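Local coordinates for putative CRISPR-associated endoribonuclease-like protein Cas6 (Pyrococcus furiosus, PDB 3UFC) that probably binds CRISPR RNA as a Cas6-family member of the adaptive immune system that guards the archaeon against viruses and other mobile genetic elements, at residues Lys120-Val125 against Val237-Glu242; Lys164-Arg169 against Lys215-Phe220; Lys181-Glu186 against Phe209-Ser214. All blocks are in the same frame, centred on the assembly; numbering follows the deposited sequence.

Contact 1 (Lys120-Val125 against Val237-Glu242); sequences KEIKNV and VKIIEE
Lys120 and Ile122 pack on Ile239 in a small, largely apolar surface contact, where the loop that leads from strand 107-116 into strand 125-130 passes strand 237-239, an outermost strand of the four-stranded sheet. The branches of the two isoleucines meet at their ends: Ile239, with CD1 anti to CA (chi2 175°), sends that methyl toward the loop, and Ile122 CD1 lies only 3.2 Å from Ile239 CD1, tighter than an ordinary methyl contact. Carbonyl Glu121 O lies near the same methyl. Lys120 runs past Ile239 in the opposite sense, fully extended beyond CG, with CB 3.8 Å from Ile239 CD1 and CD 4.0 Å from Ile239 CB. At its end Lys120 NZ makes a weak hydrogen bond to Ile239 O (3.4 Å), and a long salt bridge joins Lys120 NZ to Glu241 OE2 (3.9 Å), the glutamate chain being folded at chi2 (-50°). Tyr222 of helix 215-224 touches both isoleucines and backs the contact. With every polar link long and placed toward the surface, the closeness here probably owes more to aliphatic carbon, including the lysine stem, than to charge.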
# COMPACT_ATOMS: atom_id res chain seq x y z
N LYS A 120 14.30 -3.46 -7.48
CA LYS A 120 14.52 -4.11 -8.77
C LYS A 120 14.33 -3.17 -9.95
O LYS A 120 13.62 -2.17 -9.86
CB LYS A 120 13.59 -5.32 -8.89
CG LYS A 120 13.78 -6.32 -7.76
CD LYS A 120 12.92 -7.56 -7.93
CE LYS A 120 13.18 -8.55 -6.81
NZ LYS A 120 12.30 -9.75 -6.91
N GLU A 121 14.97 -3.50 -11.06
CA GLU A 121 14.88 -2.70 -12.27
C GLU A 121 13.48 -2.76 -12.86
O GLU A 121 12.89 -3.83 -12.98
CB GLU A 121 15.89 -3.17 -13.32
CG GLU A 121 15.65 -2.60 -14.71
CD GLU A 121 16.76 -2.93 -15.70
OE1 GLU A 121 17.19 -4.10 -15.76
OE2 GLU A 121 17.20 -2.00 -16.42
N ILE A 122 12.96 -1.60 -13.23
CA ILE A 122 11.63 -1.51 -13.82
C ILE A 122 11.77 -1.34 -15.33
O ILE A 122 12.49 -0.46 -15.80
CB ILE A 122 10.86 -0.30 -13.25
CG1 ILE A 122 10.84 -0.37 -11.72
CG2 ILE A 122 9.44 -0.28 -13.81
CD1 ILE A 122 10.17 -1.61 -11.18
N LYS A 123 11.07 -2.18 -16.08
CA LYS A 123 11.14 -2.11 -17.54
C LYS A 123 9.79 -1.72 -18.12
O LYS A 123 8.87 -1.36 -17.39
CB LYS A 123 11.61 -3.46 -18.08
CG LYS A 123 13.03 -3.80 -17.64
CD LYS A 123 13.15 -5.22 -17.10
CE LYS A 123 12.99 -6.25 -18.19
NZ LYS A 123 13.05 -7.65 -17.65
N ASN A 124 9.66 -1.78 -19.45
CA ASN A 124 8.40 -1.43 -20.09
C ASN A 124 7.39 -2.54 -19.88
O ASN A 124 6.18 -2.33 -20.01
CB ASN A 124 8.61 -1.17 -21.58
CG ASN A 124 9.43 0.07 -21.82
OD1 ASN A 124 10.55 0.01 -22.31
ND2 ASN A 124 8.86 1.22 -21.46
N VAL A 125 7.89 -3.73 -19.57
CA VAL A 125 7.03 -4.87 -19.30
C VAL A 125 7.45 -5.44 -17.95
O VAL A 125 8.63 -5.73 -17.72
CB VAL A 125 7.15 -5.96 -20.38
CG1 VAL A 125 6.19 -7.11 -20.07
CG2 VAL A 125 6.82 -5.36 -21.76
N VAL A 237 3.07 -3.10 -4.58
CA VAL A 237 3.35 -4.31 -5.34
C VAL A 237 4.83 -4.68 -5.28
O VAL A 237 5.67 -3.87 -4.89
CB VAL A 237 2.99 -4.14 -6.84
CG1 VAL A 237 1.50 -3.92 -7.01
CG2 VAL A 237 3.76 -2.97 -7.42
N LYS A 238 5.12 -5.91 -5.67
CA LYS A 238 6.49 -6.40 -5.74
C LYS A 238 6.64 -6.94 -7.16
O LYS A 238 5.64 -7.20 -7.83
CB LYS A 238 6.72 -7.54 -4.75
CG LYS A 238 5.95 -8.80 -5.06
CD LYS A 238 6.29 -9.90 -4.07
CE LYS A 238 5.43 -11.13 -4.27
NZ LYS A 238 5.75 -12.18 -3.25
N ILE A 239 7.88 -7.10 -7.61
CA ILE A 239 8.13 -7.64 -8.94
C ILE A 239 8.39 -9.14 -8.84
O ILE A 239 9.03 -9.60 -7.90
CB ILE A 239 9.36 -6.96 -9.58
CG1 ILE A 239 9.02 -5.52 -9.97
CG2 ILE A 239 9.83 -7.75 -10.81
CD1 ILE A 239 10.19 -4.74 -10.49
N ILE A 240 7.87 -9.90 -9.80
CA ILE A 240 8.11 -11.33 -9.84
C ILE A 240 8.64 -11.69 -11.22
O ILE A 240 8.17 -11.16 -12.23
CB ILE A 240 6.83 -12.16 -9.53
CG1 ILE A 240 5.69 -11.74 -10.45
CG2 ILE A 240 6.42 -11.97 -8.07
CD1 ILE A 240 4.39 -12.46 -10.14
N GLU A 241 9.64 -12.56 -11.26
CA GLU A 241 10.25 -12.97 -12.52
C GLU A 241 9.27 -13.71 -13.44
O GLU A 241 9.32 -13.55 -14.66
CB GLU A 241 11.47 -13.84 -12.25
CG GLU A 241 12.44 -13.26 -11.23
CD GLU A 241 12.81 -11.82 -11.52
OE1 GLU A 241 13.26 -11.53 -12.65
OE2 GLU A 241 12.66 -10.97 -10.62
N GLU A 242 8.40 -14.51 -12.85
CA GLU A 242 7.41 -15.27 -13.62
C GLU A 242 6.42 -15.99 -12.71
O GLU A 242 6.77 -16.99 -12.07
CB GLU A 242 8.11 -16.29 -14.53
CG GLU A 242 7.15 -17.15 -15.34
CD GLU A 242 7.86 -18.22 -16.15
OE1 GLU A 242 8.69 -17.87 -17.01
OE2 GLU A 242 7.59 -19.42 -15.92

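Contact 2 (Lys164-Arg169 against Lys215-Phe220); sequences KVMLLR and KEIAKF
Phe220 of helix 215-224 projects between Met166 and Arg169 of helix 158-174, and Ile217, one turn earlier, meets Met166 and Leu167. These two short helical segments run almost at right angles (83°), their axes 10.6 Å apart at closest approach. The aliphatic contacts divide the branches of Ile217: CG2 faces Met166 CB at 4.0 Å, while the extended CG1 branch carries CD1 to 3.7 Å from Leu167 CD2. Met166 is bent at both chi2 and chi3, and this brings its CE methyl to the edge of the phenyl ring, in the ring plane, 3.7 Å from Phe220 CD2.

The second kind of contact is between the aromatic ring and a charged group. Phe220 has CG anti to its own backbone nitrogen (chi1 -175°), and the ring reaches Arg169 with CE2 over the centre of one guanidinium face, 3.7 Å from Arg169 NH2. The planes are steeply inclined, so a ring corner rather than a ring face covers the arginine. The ring also abuts the arginine's backbone, Phe220 CZ lying 3.7 Å from Arg169 O. No hydrogen bond crosses between the segments. The guanidinium N-H groups are instead spent on carbonyls elsewhere: NE on His49 O, NH2 on Gly50 O and Asn224 O, NH1 on Gly225 O. These bonds hold the guanidinium in place against the ring corner and probably offset the cost of burying its charge.

Around this crossing, Tyr170, Val173 and Met174 of helix 158-174 add to the packing on Phe220, and Tyr211 of strand 200-213 meets Ile217. The two helices are those of the ferredoxin-like domain, packed together beside its sheet, with Arg169 tying the first to the start of the glycine-rich chain after the second.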
# COMPACT_ATOMS: atom_id res chain seq x y z
N LYS A 164 -5.94 7.30 -15.41
CA LYS A 164 -6.13 8.68 -14.98
C LYS A 164 -5.57 8.93 -13.58
O LYS A 164 -4.92 9.94 -13.33
CB LYS A 164 -7.62 9.06 -14.98
CG LYS A 164 -7.84 10.54 -14.72
CD LYS A 164 -9.27 10.85 -14.29
CE LYS A 164 -9.53 10.36 -12.88
NZ LYS A 164 -10.81 10.90 -12.33
N VAL A 165 -5.86 8.01 -12.67
CA VAL A 165 -5.38 8.13 -11.30
C VAL A 165 -3.85 8.22 -11.27
O VAL A 165 -3.29 9.08 -10.60
CB VAL A 165 -5.83 6.92 -10.45
CG1 VAL A 165 -5.08 6.90 -9.12
CG2 VAL A 165 -7.33 7.03 -10.19
N MET A 166 -3.17 7.33 -12.00
CA MET A 166 -1.72 7.33 -12.01
C MET A 166 -1.16 8.64 -12.57
O MET A 166 -0.19 9.18 -12.04
CB MET A 166 -1.18 6.13 -12.79
CG MET A 166 -1.54 4.76 -12.17
SD MET A 166 -1.13 4.63 -10.40
CE MET A 166 0.66 4.50 -10.49
N LEU A 167 -1.77 9.17 -13.63
CA LEU A 167 -1.30 10.42 -14.22
C LEU A 167 -1.47 11.59 -13.25
O LEU A 167 -0.58 12.44 -13.12
CB LEU A 167 -2.06 10.73 -15.52
CG LEU A 167 -1.82 9.76 -16.68
CD1 LEU A 167 -2.64 10.17 -17.90
CD2 LEU A 167 -0.34 9.74 -17.01
N LEU A 168 -2.60 11.63 -12.56
CA LEU A 168 -2.90 12.68 -11.59
C LEU A 168 -1.93 12.63 -10.40
O LEU A 168 -1.39 13.66 -9.98
CB LEU A 168 -4.33 12.52 -11.07
CG LEU A 168 -5.45 13.46 -11.52
CD1 LEU A 168 -5.22 13.99 -12.92
CD2 LEU A 168 -6.78 12.70 -11.44
N ARG A 169 -1.72 11.44 -9.85
CA ARG A 169 -0.81 11.28 -8.72
C ARG A 169 0.63 11.62 -9.14
O ARG A 169 1.35 12.30 -8.41
CB ARG A 169 -0.88 9.84 -8.19
CG ARG A 169 -2.22 9.47 -7.56
CD ARG A 169 -2.17 8.06 -6.99
NE ARG A 169 -0.99 7.89 -6.14
CZ ARG A 169 -0.32 6.75 -6.02
NH1 ARG A 169 -0.71 5.67 -6.69
NH2 ARG A 169 0.77 6.70 -5.26
N LYS A 215 7.49 3.36 -18.66
CA LYS A 215 8.42 2.99 -17.61
C LYS A 215 8.30 3.96 -16.44
O LYS A 215 8.42 3.54 -15.28
CB LYS A 215 9.84 2.97 -18.18
CG LYS A 215 10.91 2.58 -17.18
CD LYS A 215 12.11 1.92 -17.87
CE LYS A 215 12.70 2.81 -18.96
NZ LYS A 215 13.81 2.12 -19.69
N GLU A 216 8.05 5.24 -16.73
CA GLU A 216 7.90 6.26 -15.69
C GLU A 216 6.73 5.91 -14.77
O GLU A 216 6.83 6.01 -13.55
CB GLU A 216 7.63 7.63 -16.32
CG GLU A 216 8.78 8.20 -17.16
CD GLU A 216 8.31 9.28 -18.12
OE1 GLU A 216 8.37 10.48 -17.78
OE2 GLU A 216 7.86 8.92 -19.24
N ILE A 217 5.61 5.49 -15.36
CA ILE A 217 4.44 5.15 -14.56
C ILE A 217 4.63 3.84 -13.81
O ILE A 217 4.17 3.70 -12.68
CB ILE A 217 3.15 5.10 -15.43
CG1 ILE A 217 2.81 6.51 -15.91
CG2 ILE A 217 1.99 4.53 -14.63
CD1 ILE A 217 1.62 6.58 -16.84
N ALA A 218 5.31 2.88 -14.43
CA ALA A 218 5.56 1.60 -13.78
C ALA A 218 6.44 1.82 -12.55
O ALA A 218 6.21 1.24 -11.49
CB ALA A 218 6.25 0.65 -14.76
N LYS A 219 7.45 2.67 -12.70
CA LYS A 219 8.36 2.98 -11.61
C LYS A 219 7.63 3.71 -10.49
O LYS A 219 7.84 3.44 -9.31
CB LYS A 219 9.52 3.83 -12.12
CG LYS A 219 10.61 4.10 -11.10
CD LYS A 219 11.82 4.75 -11.76
CE LYS A 219 12.96 4.96 -10.76
NZ LYS A 219 12.61 5.92 -9.68
N PHE A 220 6.75 4.64 -10.87
CA PHE A 220 5.97 5.40 -9.90
C PHE A 220 5.06 4.46 -9.10
O PHE A 220 4.95 4.59 -7.88
CB PHE A 220 5.12 6.45 -10.61
CG PHE A 220 4.38 7.36 -9.67
CD1 PHE A 220 5.00 8.49 -9.15
CD2 PHE A 220 3.07 7.08 -9.29
CE1 PHE A 220 4.32 9.34 -8.26
CE2 PHE A 220 2.38 7.92 -8.40
CZ PHE A 220 3.01 9.05 -7.89

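Contact 3 (Lys181-Glu186 against Phe209-Ser214); sequences KDFRIE and FRYYGS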
# COMPACT_ATOMS: atom_id res chain seq x y z
N LYS A 181 2.66 8.58 -21.19
CA LYS A 181 1.47 8.43 -20.36
C LYS A 181 0.65 7.17 -20.63
O LYS A 181 -0.39 6.98 -20.02
CB LYS A 181 0.56 9.64 -20.55
CG LYS A 181 1.26 10.98 -20.39
CD LYS A 181 0.36 12.13 -20.81
CE LYS A 181 1.06 13.47 -20.64
NZ LYS A 181 2.35 13.53 -21.38
N ASP A 182 1.13 6.31 -21.51
CA ASP A 182 0.34 5.12 -21.85
C ASP A 182 0.82 3.77 -21.32
O ASP A 182 2.01 3.50 -21.26
CB ASP A 182 0.20 5.03 -23.37
CG ASP A 182 -0.25 6.35 -23.99
OD1 ASP A 182 -1.31 6.87 -23.59
OD2 ASP A 182 0.47 6.86 -24.87
N PHE A 183 -0.15 2.93 -20.95
CA PHE A 183 0.14 1.59 -20.46
C PHE A 183 -1.12 0.74 -20.45
O PHE A 183 -2.23 1.26 -20.48
CB PHE A 183 0.76 1.63 -19.05
CG PHE A 183 -0.22 1.97 -17.95
CD1 PHE A 183 -1.00 0.97 -17.36
CD2 PHE A 183 -0.33 3.27 -17.47
CE1 PHE A 183 -1.87 1.27 -16.30
CE2 PHE A 183 -1.20 3.58 -16.41
CZ PHE A 183 -1.96 2.58 -15.82
N ARG A 184 -0.93 -0.57 -20.41
CA ARG A 184 -2.04 -1.51 -20.36
C ARG A 184 -1.63 -2.62 -19.40
O ARG A 184 -0.46 -2.72 -19.02
CB ARG A 184 -2.33 -2.09 -21.75
CG ARG A 184 -1.17 -2.88 -22.36
CD ARG A 184 -1.61 -3.63 -23.63
NE ARG A 184 -0.49 -4.28 -24.31
CZ ARG A 184 0.50 -3.62 -24.92
NH1 ARG A 184 0.50 -2.30 -24.95
NH2 ARG A 184 1.48 -4.30 -25.51
N ILE A 185 -2.59 -3.44 -19.00
CA ILE A 185 -2.29 -4.53 -18.08
C ILE A 185 -3.06 -5.77 -18.48
O ILE A 185 -4.11 -5.68 -19.13
CB ILE A 185 -2.69 -4.20 -16.62
CG1 ILE A 185 -4.22 -4.15 -16.50
CG2 ILE A 185 -2.08 -2.87 -16.19
CD1 ILE A 185 -4.71 -4.22 -15.07
N GLU A 186 -2.54 -6.93 -18.12
CA GLU A 186 -3.24 -8.17 -18.39
C GLU A 186 -3.28 -8.94 -17.09
O GLU A 186 -2.25 -9.24 -16.48
CB GLU A 186 -2.56 -8.97 -19.51
CG GLU A 186 -1.21 -9.57 -19.20
CD GLU A 186 -0.68 -10.40 -20.36
OE1 GLU A 186 -1.38 -11.34 -20.79
OE2 GLU A 186 0.43 -10.11 -20.85
N PHE A 209 -0.51 -9.13 -12.14
CA PHE A 209 -0.79 -8.66 -13.49
C PHE A 209 0.47 -8.30 -14.23
O PHE A 209 1.47 -7.92 -13.62
CB PHE A 209 -1.72 -7.44 -13.46
CG PHE A 209 -1.14 -6.24 -12.73
CD1 PHE A 209 -1.11 -6.19 -11.34
CD2 PHE A 209 -0.65 -5.15 -13.45
CE1 PHE A 209 -0.60 -5.08 -10.67
CE2 PHE A 209 -0.14 -4.04 -12.79
CZ PHE A 209 -0.12 -4.00 -11.39
N ARG A 210 0.42 -8.43 -15.55
CA ARG A 210 1.56 -8.07 -16.37
C ARG A 210 1.28 -6.65 -16.85
O ARG A 210 0.20 -6.36 -17.37
CB ARG A 210 1.71 -9.03 -17.56
CG ARG A 210 2.93 -8.75 -18.42
CD ARG A 210 3.14 -9.79 -19.53
NE ARG A 210 3.61 -11.08 -19.03
CZ ARG A 210 2.83 -12.13 -18.81
NH1 ARG A 210 1.53 -12.06 -19.06
NH2 ARG A 210 3.35 -13.26 -18.36
N TYR A 211 2.25 -5.76 -16.65
CA TYR A 211 2.14 -4.36 -17.04
C TYR A 211 2.91 -4.11 -18.34
O TYR A 211 4.05 -4.56 -18.46
CB TYR A 211 2.72 -3.48 -15.92
CG TYR A 211 2.84 -2.00 -16.23
CD1 TYR A 211 1.93 -1.08 -15.69
CD2 TYR A 211 3.88 -1.51 -17.02
CE1 TYR A 211 2.06 0.29 -15.93
CE2 TYR A 211 4.02 -0.14 -17.27
CZ TYR A 211 3.11 0.75 -16.71
OH TYR A 211 3.26 2.10 -16.93
N TYR A 212 2.30 -3.40 -19.28
CA TYR A 212 2.94 -3.07 -20.56
C TYR A 212 2.90 -1.56 -20.78
O TYR A 212 1.83 -0.96 -20.75
CB TYR A 212 2.20 -3.69 -21.76
CG TYR A 212 2.23 -5.19 -21.86
CD1 TYR A 212 1.34 -5.97 -21.14
CD2 TYR A 212 3.13 -5.83 -22.72
CE1 TYR A 212 1.33 -7.35 -21.26
CE2 TYR A 212 3.14 -7.22 -22.85
CZ TYR A 212 2.23 -7.97 -22.12
OH TYR A 212 2.23 -9.34 -22.24
N GLY A 213 4.05 -0.94 -21.03
CA GLY A 213 4.02 0.48 -21.29
C GLY A 213 5.01 1.40 -20.63
O GLY A 213 6.17 1.05 -20.42
N SER A 214 4.53 2.60 -20.32
CA SER A 214 5.33 3.65 -19.70
C SER A 214 6.18 3.20 -18.53
O SER A 214 5.66 2.72 -17.52
CB SER A 214 4.42 4.79 -19.25
OG SER A 214 5.15 5.72 -18.47
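The guanidinium of Arg184 lies flat on the Tyr212 side chain, its plane 11° from that of the ring and the centres 4.5 Å apart. The stack is offset toward the root of the tyrosine, so that Tyr212 CB stands over the middle of one guanidinium face, 3.6 Å from Arg184 CZ. At the edge of the same phenol ring, near its plane, is the Glu186 carboxylate. The very close approach of Tyr212 OH to Glu186 OE2 is doubtful in detail. Glu186 runs alongside Arg210, pointing the same way, and Arg210 NH1 donates to Glu186 OE2 at 2.9 Å in a salt bridge. The donor comes from above the carboxylate plane, 85° out of it, so the two flat groups do not meet as a coplanar pair.

On the other face of the sheet Phe183 and Tyr211 are nearly parallel (20°) but slid apart, their centroids separated by 5.0 Å; Tyr211 CE1 lies over the phenyl face. Farther along, Ile185 CG2 packs at 3.8 Å on Phe209 CD2.

Between these faces runs the antiparallel pairing of strands 183-197 and 200-213, the beta2-beta3 hairpin of the ferredoxin-like fold, with 183-197 at the sheet's edge. Arg184 with Tyr212 and Glu186 with Arg210 are hydrogen-bonded pairs; Phe183 with Gly213 and Ile185 with Tyr211 are non-hydrogen-bonded ones. The pairing extends past the strands through Ser214 N to Asp182 O (2.8 Å). Gly213 lets the backbones close to 4.1 Å between its CA and Phe183 CA. Ser214 is the N-cap of helix 215-224: its OG bonds Ile217 N and also Asp180 O. Phe183 is covered by Leu159 and Leu162 of helix 158-174 and by Ile217, while Arg210 and Tyr212 border Val125 of the next strand.

How the contacts relate
All three contacts belong to one ferredoxin-like unit of beta-alpha-beta-beta-alpha-beta order: strand 125-130, helix 158-174, strands 183-197 and 200-213, helix 215-224, strand 237-239, with strands 136-142 and 145-151 inserted before the first helix. Contact 3 joins the middle strands, contact 2 the helices that precede and follow them, and contact 1 brackets both in sequence. Centres of contacts 2 and 3 are about 10 Å apart, those of 1 and 3 about 12 Å, and those of 1 and 2 about 15 Å. Ile217 reaches Phe183 and Tyr211, holding the helices over the hairpin, while Ile122 rests on Ala218, bringing loop 120-125 against helix 215-224 and the other edge strand, 237-239. Asn124 O probably accepts a hydrogen bond from Gly213 N.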